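Side-chain contacts in terminal oxygenase component of carbazole 1,9a-dioxygenase (Nocardioides aromaticivorans, PDB 3GCF), which probably dihydroxylates carbazole at its 1 and 9a positions, using electrons that pass through a Rieske [2Fe-2S] cluster to a mononuclear iron: residues H34-A39 with F289-S294; G47-V52 with K58-R63; D73-A76 with P81-K84; H99-D104 with G108-V113. All blocks are in the same frame, centred on the assembly; numbering follows the deposited sequence.

Interaction 1 of 4, residues H34-A39 with F289-S294; sequences HWHPAA and FYVPIS
Pro37 stands on edge against one face of the Phe289 ring, its CG-CD edge leading, with Pro37 CD 3.5 Å from Phe289 CD2. The touch is off centre: Pro37 CG and CD come down beside the CG-CD2 rim of the phenyl ring, while Pro37 CB is over the face. Phe289 is brought there by a chi1 of -60°, which sets CG anti to its own carbonyl carbon. Val291, two residues further along and pointing to the same side, divides its two methyls between neighbours. Its CG2 slides past Pro37 in the opposite direction, 3.6 Å from Pro37 CG, while CG1 meets the His36 side chain at CB, 4.0 Å away. The polar end of His36 is engaged elsewhere, its NE2 hydrogen-bonded to the carbonyl oxygen of Phe31. No hydrogen bond joins the segments, and all four touching residues are buried. Phe301 of the neighbouring strand 298-307 adds to the apolar cluster by packing on both Pro37 and Phe289. The short strand segments 34-39 and 289-292 cross at 95°, their axes 7.6 Å apart, where an outer strand of the Rieske domain packs on the large antiparallel sheet of the catalytic domain in a Rieske oxygenase alpha subunit.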
loop_
_atom_site.group_PDB
_atom_site.type_symbol
_atom_site.label_atom_id
_atom_site.label_comp_id
_atom_site.label_asym_id
_atom_site.label_seq_id
_atom_site.Cartn_x
_atom_site.Cartn_y
_atom_site.Cartn_z
ATOM N N HIS A 34 -19.504 -25.582 -3.111
ATOM C CA HIS A 34 -18.599 -26.569 -3.687
ATOM C C HIS A 34 -17.528 -26.865 -2.645
ATOM O O HIS A 34 -17.270 -26.050 -1.756
ATOM C CB HIS A 34 -17.886 -26.012 -4.929
ATOM C CG HIS A 34 -18.728 -25.978 -6.167
ATOM N ND1 HIS A 34 -19.012 -27.107 -6.904
ATOM C CD2 HIS A 34 -19.330 -24.948 -6.807
ATOM C CE1 HIS A 34 -19.753 -26.773 -7.947
ATOM N NE2 HIS A 34 -19.961 -25.469 -7.911
ATOM N N TRP A 35 -16.909 -28.033 -2.755
ATOM C CA TRP A 35 -15.821 -28.391 -1.865
ATOM C C TRP A 35 -14.569 -27.742 -2.458
ATOM O O TRP A 35 -14.433 -27.649 -3.683
ATOM C CB TRP A 35 -15.616 -29.904 -1.826
ATOM C CG TRP A 35 -16.667 -30.671 -1.094
ATOM C CD1 TRP A 35 -17.769 -31.276 -1.627
ATOM C CD2 TRP A 35 -16.698 -30.945 0.311
ATOM N NE1 TRP A 35 -18.481 -31.918 -0.642
ATOM C CE2 TRP A 35 -17.847 -31.729 0.559
ATOM C CE3 TRP A 35 -15.863 -30.605 1.388
ATOM C CZ2 TRP A 35 -18.186 -32.181 1.843
ATOM C CZ3 TRP A 35 -16.200 -31.054 2.666
ATOM C CH2 TRP A 35 -17.353 -31.836 2.879
ATOM N N HIS A 36 -13.667 -27.292 -1.591
ATOM C CA HIS A 36 -12.410 -26.673 -2.014
ATOM C C HIS A 36 -11.318 -27.118 -1.045
ATOM O O HIS A 36 -11.563 -27.241 0.150
ATOM C CB HIS A 36 -12.505 -25.141 -1.960
ATOM C CG HIS A 36 -13.363 -24.540 -3.028
ATOM N ND1 HIS A 36 -12.955 -24.434 -4.340
ATOM C CD2 HIS A 36 -14.603 -23.997 -2.974
ATOM C CE1 HIS A 36 -13.906 -23.850 -5.049
ATOM N NE2 HIS A 36 -14.917 -23.575 -4.244
ATOM N N PRO A 37 -10.103 -27.382 -1.549
ATOM C CA PRO A 37 -9.031 -27.802 -0.642
ATOM C C PRO A 37 -8.583 -26.618 0.215
ATOM O O PRO A 37 -8.573 -25.478 -0.250
ATOM C CB PRO A 37 -7.935 -28.274 -1.596
ATOM C CG PRO A 37 -8.157 -27.418 -2.816
ATOM C CD PRO A 37 -9.660 -27.440 -2.953
ATOM N N ALA A 38 -8.217 -26.890 1.462
ATOM C CA ALA A 38 -7.773 -25.842 2.375
ATOM C C ALA A 38 -6.318 -26.043 2.773
ATOM O O ALA A 38 -5.564 -25.087 2.939
ATOM C CB ALA A 38 -8.648 -25.838 3.631
ATOM N N ALA A 39 -5.926 -27.299 2.923
ATOM C CA ALA A 39 -4.576 -27.615 3.344
ATOM C C ALA A 39 -4.345 -29.101 3.178
ATOM O O ALA A 39 -5.231 -29.831 2.735
ATOM C CB ALA A 39 -4.403 -27.232 4.811
ATOM N N PHE A 289 -5.418 -26.998 -8.152
ATOM C CA PHE A 289 -6.585 -26.290 -7.636
ATOM C C PHE A 289 -6.181 -24.823 -7.550
ATOM O O PHE A 289 -5.006 -24.506 -7.348
ATOM C CB PHE A 289 -6.973 -26.790 -6.242
ATOM C CG PHE A 289 -7.314 -28.254 -6.184
ATOM C CD1 PHE A 289 -6.317 -29.222 -6.255
ATOM C CD2 PHE A 289 -8.633 -28.666 -6.024
ATOM C CE1 PHE A 289 -6.631 -30.580 -6.163
ATOM C CE2 PHE A 289 -8.956 -30.021 -5.930
ATOM C CZ PHE A 289 -7.955 -30.978 -5.999
ATOM N N TYR A 290 -7.151 -23.931 -7.707
ATOM C CA TYR A 290 -6.879 -22.503 -7.659
ATOM C C TYR A 290 -7.963 -21.865 -6.802
ATOM O O TYR A 290 -8.834 -21.162 -7.300
ATOM C CB TYR A 290 -6.893 -21.927 -9.082
ATOM C CG TYR A 290 -6.207 -22.817 -10.115
ATOM C CD1 TYR A 290 -6.881 -23.889 -10.693
ATOM C CD2 TYR A 290 -4.885 -22.584 -10.506
ATOM C CE1 TYR A 290 -6.262 -24.713 -11.642
ATOM C CE2 TYR A 290 -4.252 -23.400 -11.453
ATOM C CZ TYR A 290 -4.951 -24.464 -12.019
ATOM O OH TYR A 290 -4.352 -25.266 -12.971
ATOM N N VAL A 291 -7.898 -22.123 -5.502
ATOM C CA VAL A 291 -8.892 -21.625 -4.564
ATOM C C VAL A 291 -8.754 -20.137 -4.292
ATOM O O VAL A 291 -7.708 -19.666 -3.855
ATOM C CB VAL A 291 -8.815 -22.402 -3.232
ATOM C CG1 VAL A 291 -10.034 -22.085 -2.362
ATOM C CG2 VAL A 291 -8.733 -23.900 -3.517
ATOM N N PRO A 292 -9.818 -19.371 -4.552
ATOM C CA PRO A 292 -9.766 -17.927 -4.318
ATOM C C PRO A 292 -9.468 -17.610 -2.850
ATOM O O PRO A 292 -9.989 -18.264 -1.947
ATOM C CB PRO A 292 -11.170 -17.454 -4.717
ATOM C CG PRO A 292 -11.662 -18.524 -5.645
ATOM C CD PRO A 292 -11.156 -19.783 -5.008
ATOM N N ILE A 293 -8.605 -16.625 -2.625
ATOM C CA ILE A 293 -8.278 -16.184 -1.277
ATOM C C ILE A 293 -9.062 -14.886 -1.140
ATOM O O ILE A 293 -9.855 -14.713 -0.216
ATOM C CB ILE A 293 -6.775 -15.912 -1.118
ATOM C CG1 ILE A 293 -6.012 -17.241 -1.111
ATOM C CG2 ILE A 293 -6.515 -15.125 0.165
ATOM C CD1 ILE A 293 -4.506 -17.097 -1.155
ATOM N N SER A 294 -8.846 -13.991 -2.096
ATOM C CA SER A 294 -9.536 -12.712 -2.148
ATOM C C SER A 294 -9.884 -12.482 -3.615
ATOM O O SER A 294 -9.811 -13.404 -4.429
ATOM C CB SER A 294 -8.633 -11.586 -1.643
ATOM O OG SER A 294 -7.511 -11.418 -2.492
#

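Interaction 2 of 4, residues G47-V52 with K58-R63; sequences GEFVAV and KVLLTR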
loop_
_atom_site.group_PDB
_atom_site.type_symbol
_atom_site.label_atom_id
_atom_site.label_comp_id
_atom_site.label_asym_id
_atom_site.label_seq_id
_atom_site.Cartn_x
_atom_site.Cartn_y
_atom_site.Cartn_z
ATOM N N GLY A 47 -4.158 -31.038 18.075
ATOM C CA GLY A 47 -4.025 -29.792 18.812
ATOM C C GLY A 47 -3.337 -28.646 18.084
ATOM O O GLY A 47 -3.197 -27.550 18.629
ATOM N N GLU A 48 -2.909 -28.886 16.851
ATOM C CA GLU A 48 -2.234 -27.855 16.075
ATOM C C GLU A 48 -3.248 -26.994 15.318
ATOM O O GLU A 48 -4.363 -27.432 15.043
ATOM C CB GLU A 48 -1.239 -28.520 15.113
ATOM C CG GLU A 48 -0.653 -27.604 14.047
ATOM C CD GLU A 48 0.561 -28.212 13.357
ATOM O OE1 GLU A 48 0.639 -29.458 13.265
ATOM O OE2 GLU A 48 1.430 -27.438 12.898
ATOM N N PHE A 49 -2.862 -25.764 14.996
ATOM C CA PHE A 49 -3.745 -24.846 14.278
ATOM C C PHE A 49 -3.168 -24.387 12.943
ATOM O O PHE A 49 -1.959 -24.199 12.805
ATOM C CB PHE A 49 -4.022 -23.606 15.129
ATOM C CG PHE A 49 -4.873 -23.869 16.331
ATOM C CD1 PHE A 49 -6.254 -23.927 16.217
ATOM C CD2 PHE A 49 -4.294 -24.052 17.581
ATOM C CE1 PHE A 49 -7.051 -24.161 17.335
ATOM C CE2 PHE A 49 -5.080 -24.287 18.704
ATOM C CZ PHE A 49 -6.462 -24.341 18.583
ATOM N N VAL A 50 -4.046 -24.211 11.963
ATOM C CA VAL A 50 -3.643 -23.728 10.648
ATOM C C VAL A 50 -4.726 -22.777 10.182
ATOM O O VAL A 50 -5.896 -23.154 10.089
ATOM C CB VAL A 50 -3.501 -24.861 9.617
ATOM C CG1 VAL A 50 -3.205 -24.264 8.244
ATOM C CG2 VAL A 50 -2.377 -25.809 10.031
ATOM N N ALA A 51 -4.343 -21.538 9.904
ATOM C CA ALA A 51 -5.306 -20.547 9.459
ATOM C C ALA A 51 -5.296 -20.434 7.940
ATOM O O ALA A 51 -4.236 -20.361 7.322
ATOM C CB ALA A 51 -4.991 -19.189 10.091
ATOM N N VAL A 52 -6.481 -20.429 7.341
ATOM C CA VAL A 52 -6.593 -20.305 5.898
ATOM C C VAL A 52 -7.692 -19.306 5.549
ATOM O O VAL A 52 -8.566 -19.014 6.367
ATOM C CB VAL A 52 -6.927 -21.668 5.216
ATOM C CG1 VAL A 52 -5.876 -22.710 5.575
ATOM C CG2 VAL A 52 -8.318 -22.136 5.624
ATOM N N LYS A 58 -12.197 -16.213 6.388
ATOM C CA LYS A 58 -11.060 -16.624 7.201
ATOM C C LYS A 58 -11.515 -17.853 7.981
ATOM O O LYS A 58 -12.508 -17.816 8.706
ATOM C CB LYS A 58 -10.639 -15.498 8.150
ATOM C CG LYS A 58 -10.015 -14.298 7.441
ATOM C CD LYS A 58 -9.657 -13.183 8.412
ATOM C CE LYS A 58 -8.529 -13.580 9.368
ATOM N NZ LYS A 58 -7.215 -13.766 8.674
ATOM N N VAL A 59 -10.796 -18.952 7.806
ATOM C CA VAL A 59 -11.142 -20.196 8.463
ATOM C C VAL A 59 -9.996 -20.683 9.331
ATOM O O VAL A 59 -8.831 -20.524 8.975
ATOM C CB VAL A 59 -11.465 -21.291 7.418
ATOM C CG1 VAL A 59 -11.906 -22.569 8.118
ATOM C CG2 VAL A 59 -12.539 -20.790 6.453
ATOM N N LEU A 60 -10.334 -21.278 10.467
ATOM C CA LEU A 60 -9.329 -21.811 11.371
ATOM C C LEU A 60 -9.448 -23.330 11.374
ATOM O O LEU A 60 -10.526 -23.876 11.628
ATOM C CB LEU A 60 -9.547 -21.279 12.791
ATOM C CG LEU A 60 -8.543 -21.749 13.846
ATOM C CD1 LEU A 60 -7.187 -21.114 13.573
ATOM C CD2 LEU A 60 -9.035 -21.366 15.242
ATOM N N LEU A 61 -8.345 -24.013 11.087
ATOM C CA LEU A 61 -8.351 -25.468 11.079
ATOM C C LEU A 61 -7.564 -26.013 12.258
ATOM O O LEU A 61 -6.581 -25.417 12.684
ATOM C CB LEU A 61 -7.716 -26.007 9.792
ATOM C CG LEU A 61 -8.246 -25.553 8.428
ATOM C CD1 LEU A 61 -7.355 -26.133 7.340
ATOM C CD2 LEU A 61 -9.685 -26.004 8.242
ATOM N N THR A 62 -7.999 -27.152 12.780
ATOM C CA THR A 62 -7.294 -27.803 13.873
ATOM C C THR A 62 -7.678 -29.275 13.868
ATOM O O THR A 62 -8.616 -29.674 13.171
ATOM C CB THR A 62 -7.663 -27.191 15.243
ATOM O OG1 THR A 62 -6.841 -27.777 16.256
ATOM C CG2 THR A 62 -9.125 -27.457 15.582
ATOM N N ARG A 63 -6.934 -30.091 14.607
ATOM C CA ARG A 63 -7.264 -31.508 14.708
ATOM C C ARG A 63 -7.656 -31.749 16.167
ATOM O O ARG A 63 -6.859 -31.527 17.083
ATOM C CB ARG A 63 -6.075 -32.392 14.326
ATOM C CG ARG A 63 -6.408 -33.887 14.287
ATOM C CD ARG A 63 -5.177 -34.741 13.987
ATOM N NE ARG A 63 -4.609 -34.462 12.667
ATOM C CZ ARG A 63 -5.153 -34.847 11.512
ATOM N NH1 ARG A 63 -6.286 -35.539 11.504
ATOM N NH2 ARG A 63 -4.572 -34.524 10.362
#
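The Phe49 ring has Thr62 on one face, with Thr62 OG1 3.8 Å above the plane and displaced toward the rim; Leu60 CD2 comes to the same ring obliquely, 3.9 Å from Phe49 CD1. This aromatic lies on the antiparallel beta hairpin of strands 49-54 and 57-64, at one margin of the six-stranded sheet of the Rieske domain. Phe49 and Thr62 run side by side in the same direction; the first torsion of Phe49 sets CG anti to the carbonyl carbon (chi1 -69°) and brings the ring alongside Thr62. An alanine in place of Phe49 is likely to open a gap beside Leu60 and Thr62 and to remove the apolar cover from one side of the threonine. The hydroxyl of Thr62 is itself engaged with the backbone of the opposite strand, donating to Glu48 O over 2.8 Å from a position 40° out of the carbonyl plane. Further along, the pairing is regular: Val50 and Leu61 form one hydrogen-bonded pair, Val52 and Val59 the next. On the face carrying these four residues, Val52 CG2 reaches Val59 CB at 3.7 Å, whereas Val52 CG1 touches Leu61 CD1 more loosely. Leu61 extends this apolar layer to Ala38 and Ala39 of strand 34-40. Past the threonine the backbones meet again, with Gly47 N donating to Arg63 O at 2.9 Å and an N-H...O angle of 170°.

Interaction 3 of 4, residues D73-A76 with P81-K84; sequences DGCA and PFSK. With FES (Fe2/s2 (inorganic) cluster), chain Q.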
loop_
_atom_site.group_PDB
_atom_site.type_symbol
_atom_site.label_atom_id
_atom_site.label_comp_id
_atom_site.label_asym_id
_atom_site.label_seq_id
_atom_site.Cartn_x
_atom_site.Cartn_y
_atom_site.Cartn_z
ATOM N N ASP A 73 -12.703 -18.141 11.608
ATOM C CA ASP A 73 -11.591 -17.520 12.317
ATOM C C ASP A 73 -11.947 -16.081 12.695
ATOM O O ASP A 73 -11.293 -15.123 12.276
ATOM C CB ASP A 73 -10.338 -17.555 11.437
ATOM C CG ASP A 73 -9.093 -17.114 12.174
ATOM O OD1 ASP A 73 -9.089 -17.133 13.423
ATOM O OD2 ASP A 73 -8.104 -16.762 11.501
ATOM N N GLY A 74 -13.003 -15.953 13.492
ATOM C CA GLY A 74 -13.481 -14.658 13.935
ATOM C C GLY A 74 -14.399 -14.859 15.125
ATOM O O GLY A 74 -15.389 -15.587 15.043
ATOM N N CYS A 75 -14.064 -14.220 16.240
ATOM C CA CYS A 75 -14.854 -14.332 17.457
ATOM C C CYS A 75 -16.172 -13.574 17.306
ATOM O O CYS A 75 -16.231 -12.525 16.660
ATOM C CB CYS A 75 -14.052 -13.768 18.634
ATOM S SG CYS A 75 -14.796 -14.000 20.262
ATOM N N ALA A 76 -17.231 -14.102 17.910
ATOM C CA ALA A 76 -18.540 -13.461 17.840
ATOM C C ALA A 76 -18.607 -12.212 18.722
ATOM O O ALA A 76 -19.440 -11.332 18.497
ATOM C CB ALA A 76 -19.625 -14.452 18.264
ATOM N N PRO A 81 -9.690 -12.468 15.122
ATOM C CA PRO A 81 -9.405 -13.820 14.629
ATOM C C PRO A 81 -8.689 -14.606 15.725
ATOM O O PRO A 81 -7.811 -14.071 16.403
ATOM C CB PRO A 81 -8.514 -13.572 13.411
ATOM C CG PRO A 81 -7.843 -12.261 13.728
ATOM C CD PRO A 81 -8.958 -11.451 14.344
ATOM N N PHE A 82 -9.076 -15.865 15.909
ATOM C CA PHE A 82 -8.455 -16.702 16.929
ATOM C C PHE A 82 -6.998 -16.947 16.554
ATOM O O PHE A 82 -6.140 -17.107 17.429
ATOM C CB PHE A 82 -9.158 -18.062 17.029
ATOM C CG PHE A 82 -10.641 -17.974 17.238
ATOM C CD1 PHE A 82 -11.167 -17.314 18.342
ATOM C CD2 PHE A 82 -11.515 -18.570 16.336
ATOM C CE1 PHE A 82 -12.547 -17.246 18.546
ATOM C CE2 PHE A 82 -12.891 -18.507 16.530
ATOM C CZ PHE A 82 -13.408 -17.845 17.638
ATOM N N SER A 83 -6.733 -16.983 15.246
ATOM C CA SER A 83 -5.388 -17.244 14.745
ATOM C C SER A 83 -4.314 -16.281 15.256
ATOM O O SER A 83 -3.130 -16.595 15.187
ATOM C CB SER A 83 -5.386 -17.300 13.207
ATOM O OG SER A 83 -5.949 -16.137 12.630
ATOM N N LYS A 84 -4.711 -15.120 15.770
ATOM C CA LYS A 84 -3.729 -14.185 16.324
ATOM C C LYS A 84 -2.998 -14.890 17.468
ATOM O O LYS A 84 -1.808 -14.671 17.682
ATOM C CB LYS A 84 -4.410 -12.926 16.881
ATOM C CG LYS A 84 -5.016 -12.009 15.829
ATOM C CD LYS A 84 -3.950 -11.245 15.046
ATOM C CE LYS A 84 -4.599 -10.315 14.018
ATOM N NZ LYS A 84 -3.644 -9.313 13.456
HETATM FE FE1 FES Q . -13.177 -13.009 21.590
HETATM FE FE2 FES Q . -13.898 -11.063 23.321
HETATM S S1 FES Q . -13.835 -13.226 23.726
HETATM S S2 FES Q . -13.256 -10.849 21.111
#
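Cys75 SG binds FE1 of the [2Fe-2S] cluster at 2.3 Å, and the CB behind it rests 3.8 Å from Phe82 CE1. The thiolate is carried to the iron by a chi1 of -173°, with SG anti to the backbone N, while the Phe82 ring approaches the cysteine obliquely with its CE1 and CZ atoms. Cys96 binds the same iron, so this packing sits directly behind one of the two cysteine ligands. In the next shell Asp73 clasps the start of the 3-10 turn 82-84 with both carboxylate oxygens. OD1 accepts from Ser83 N at 3.0 Å and OD2 from Ser83 OG at 2.5 Å, each on its syn lone pair; this two-pronged grip holds the carboxylate against the turn. Pro81 crosses Asp73 at a slant, its CA 3.3 Å from Asp73 O in a CH...O contact. Together these bonds tie the first cluster-binding loop of the Rieske fold, with Cys75 and His77, to the turn that follows it. The loop leaves strand 67-72 and leads on to strand 93-95; on the sheet side Phe82 and Asp73 pack on Leu60 of strand 57-64, while on the subunit side Pro81 meets Ala343 of a second subunit.

Interaction 4 of 4, residues H99-D104 with G108-V113; sequences HGWTYD and GRLVDV. With FES (Fe2/s2 (inorganic) cluster), chain Q.
Trp101 has Leu110 CD2 and Val113 CG2 over one face of its indole and the cluster sulfide S1 over the opposite face. Leu110 CD2 stands 4.2 Å from the six-membered ring centroid, 25° off its normal, and Val113 CG2 lies similarly over the five-membered ring: two CH-pi contacts. Leu110 works in two directions, since its other methyl, CD1, sits over the Tyr103 ring only 15° off the normal. Its CG is anti to the backbone N (chi1 179°), which lodges the branched end between the two aromatics. An alanine at Trp101 would probably leave Leu110 and Val113 without the flat surface they pack on and strip the cover from one side of S1. This hairpin is the second cluster-binding element of the Rieske fold: His99 ND1 holds FE2 at 2.1 Å, while Tyr103 OH reaches Ala76 N in the other cluster loop. The cluster edge also faces a second subunit: Asp186 of that subunit hydrogen-bonds to His99 NE2 through its OD2. Around Thr102 the pairing slips by a residue in a classic beta bulge: Val111 N bonds to Thr102 O at 2.9 Å, but Asp112 N reaches that oxygen only weakly, at 3.5 Å. Asp104 is still well covered, its OD1 accepting from Asp106 N. The looser rim is formed by Arg109 and Val111: exposed Arg109 joins mainly through its backbone, its O accepting from Asp104 N, and partly exposed Val111 sets CG1 3.8 Å from Asp104 CB.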
loop_
_atom_site.group_PDB
_atom_site.type_symbol
_atom_site.label_atom_id
_atom_site.label_comp_id
_atom_site.label_asym_id
_atom_site.label_seq_id
_atom_site.Cartn_x
_atom_site.Cartn_y
_atom_site.Cartn_z
ATOM N N HIS A 99 -11.172 -12.475 25.533
ATOM C CA HIS A 99 -11.979 -12.526 26.756
ATOM C C HIS A 99 -12.357 -13.961 27.129
ATOM O O HIS A 99 -13.237 -14.182 27.964
ATOM C CB HIS A 99 -13.272 -11.707 26.620
ATOM C CG HIS A 99 -13.061 -10.296 26.167
ATOM N ND1 HIS A 99 -12.975 -9.947 24.837
ATOM C CD2 HIS A 99 -12.923 -9.146 26.868
ATOM C CE1 HIS A 99 -12.795 -8.641 24.739
ATOM N NE2 HIS A 99 -12.759 -8.132 25.957
ATOM N N GLY A 100 -11.713 -14.935 26.490
ATOM C CA GLY A 100 -11.996 -16.327 26.804
ATOM C C GLY A 100 -13.276 -16.969 26.287
ATOM O O GLY A 100 -13.636 -18.056 26.739
ATOM N N TRP A 101 -13.989 -16.330 25.366
ATOM C CA TRP A 101 -15.197 -16.968 24.847
ATOM C C TRP A 101 -14.744 -18.293 24.231
ATOM O O TRP A 101 -13.794 -18.329 23.448
ATOM C CB TRP A 101 -15.874 -16.079 23.803
ATOM C CG TRP A 101 -16.660 -14.943 24.404
ATOM C CD1 TRP A 101 -16.388 -14.278 25.572
ATOM C CD2 TRP A 101 -17.809 -14.299 23.835
ATOM N NE1 TRP A 101 -17.293 -13.260 25.760
ATOM C CE2 TRP A 101 -18.175 -13.249 24.710
ATOM C CE3 TRP A 101 -18.561 -14.503 22.668
ATOM C CZ2 TRP A 101 -19.263 -12.405 24.454
ATOM C CZ3 TRP A 101 -19.643 -13.664 22.414
ATOM C CH2 TRP A 101 -19.983 -12.626 23.307
ATOM N N THR A 102 -15.420 -19.377 24.598
ATOM C CA THR A 102 -15.052 -20.708 24.130
ATOM C C THR A 102 -16.151 -21.358 23.301
ATOM O O THR A 102 -17.322 -21.375 23.689
ATOM C CB THR A 102 -14.694 -21.589 25.340
ATOM O OG1 THR A 102 -13.689 -20.920 26.111
ATOM C CG2 THR A 102 -14.158 -22.944 24.900
ATOM N N TYR A 103 -15.763 -21.907 22.157
ATOM C CA TYR A 103 -16.722 -22.523 21.254
ATOM C C TYR A 103 -16.543 -24.017 21.035
ATOM O O TYR A 103 -15.425 -24.541 21.059
ATOM C CB TYR A 103 -16.670 -21.832 19.891
ATOM C CG TYR A 103 -16.803 -20.327 19.944
ATOM C CD1 TYR A 103 -15.722 -19.526 20.320
ATOM C CD2 TYR A 103 -18.008 -19.703 19.625
ATOM C CE1 TYR A 103 -15.839 -18.140 20.374
ATOM C CE2 TYR A 103 -18.134 -18.314 19.677
ATOM C CZ TYR A 103 -17.043 -17.542 20.052
ATOM O OH TYR A 103 -17.154 -16.175 20.087
ATOM N N ASP A 104 -17.670 -24.685 20.804
ATOM C CA ASP A 104 -17.714 -26.119 20.533
ATOM C C ASP A 104 -17.423 -26.259 19.039
ATOM O O ASP A 104 -18.145 -25.708 18.210
ATOM C CB ASP A 104 -19.118 -26.654 20.844
ATOM C CG ASP A 104 -19.246 -28.147 20.618
ATOM O OD1 ASP A 104 -18.883 -28.630 19.522
ATOM O OD2 ASP A 104 -19.724 -28.841 21.540
ATOM N N GLY A 108 -20.123 -24.981 16.597
ATOM C CA GLY A 108 -19.791 -23.565 16.661
ATOM C C GLY A 108 -20.459 -22.739 17.747
ATOM O O GLY A 108 -20.285 -21.514 17.798
ATOM N N ARG A 109 -21.216 -23.398 18.619
ATOM C CA ARG A 109 -21.915 -22.715 19.703
ATOM C C ARG A 109 -20.992 -22.271 20.836
ATOM O O ARG A 109 -20.007 -22.939 21.150
ATOM C CB ARG A 109 -22.994 -23.633 20.291
ATOM C CG ARG A 109 -24.180 -23.915 19.375
ATOM C CD ARG A 109 -25.388 -23.073 19.783
ATOM N NE ARG A 109 -25.646 -21.983 18.848
ATOM C CZ ARG A 109 -26.467 -20.966 19.094
ATOM N NH1 ARG A 109 -27.109 -20.892 20.252
ATOM N NH2 ARG A 109 -26.650 -20.025 18.180
ATOM N N LEU A 110 -21.320 -21.136 21.446
ATOM C CA LEU A 110 -20.560 -20.625 22.581
ATOM C C LEU A 110 -20.958 -21.505 23.777
ATOM O O LEU A 110 -22.115 -21.503 24.191
ATOM C CB LEU A 110 -20.946 -19.172 22.857
ATOM C CG LEU A 110 -20.255 -18.504 24.046
ATOM C CD1 LEU A 110 -18.769 -18.361 23.743
ATOM C CD2 LEU A 110 -20.879 -17.143 24.315
ATOM N N VAL A 111 -20.015 -22.263 24.327
ATOM C CA VAL A 111 -20.343 -23.136 25.448
ATOM C C VAL A 111 -19.771 -22.654 26.764
ATOM O O VAL A 111 -20.051 -23.225 27.819
ATOM C CB VAL A 111 -19.857 -24.583 25.204
ATOM C CG1 VAL A 111 -20.642 -25.211 24.054
ATOM C CG2 VAL A 111 -18.364 -24.587 24.895
ATOM N N ASP A 112 -18.969 -21.600 26.715
ATOM C CA ASP A 112 -18.389 -21.087 27.940
ATOM C C ASP A 112 -17.683 -19.756 27.761
ATOM O O ASP A 112 -17.441 -19.308 26.641
ATOM C CB ASP A 112 -17.399 -22.101 28.518
ATOM C CG ASP A 112 -17.505 -22.211 30.024
ATOM O OD1 ASP A 112 -17.636 -21.151 30.683
ATOM O OD2 ASP A 112 -17.457 -23.351 30.543
ATOM N N VAL A 113 -17.371 -19.133 28.891
ATOM C CA VAL A 113 -16.657 -17.865 28.924
ATOM C C VAL A 113 -15.730 -17.920 30.131
ATOM O O VAL A 113 -16.153 -17.744 31.279
ATOM C CB VAL A 113 -17.620 -16.668 29.048
ATOM C CG1 VAL A 113 -16.829 -15.359 29.084
ATOM C CG2 VAL A 113 -18.577 -16.657 27.865
HETATM FE FE1 FES Q . -13.177 -13.009 21.590
HETATM FE FE2 FES Q . -13.898 -11.063 23.321
HETATM S S1 FES Q . -13.835 -13.226 23.726
HETATM S S2 FES Q . -13.256 -10.849 21.111
#

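Interaction 1 is the innermost contact, almost wholly apolar and without a hydrogen bond across it; it joins two domains through segments distant in sequence. The other three lie within the Rieske domain and connect segments close in the chain. Interactions 2 and 4 are both hairpins built on backbone hydrogen bonds, yet the first is partly exposed and the second mostly buried, beside the cluster. Interaction 3 relies instead on a carboxylate grip and a metal ligand. The contacts adjoin in sequence: interaction 2 touches both interaction 1 and interaction 3, and Phe82 of interaction 3 packs on Tyr103 of interaction 4. Interactions 3 and 4 share the cluster and the second subunit.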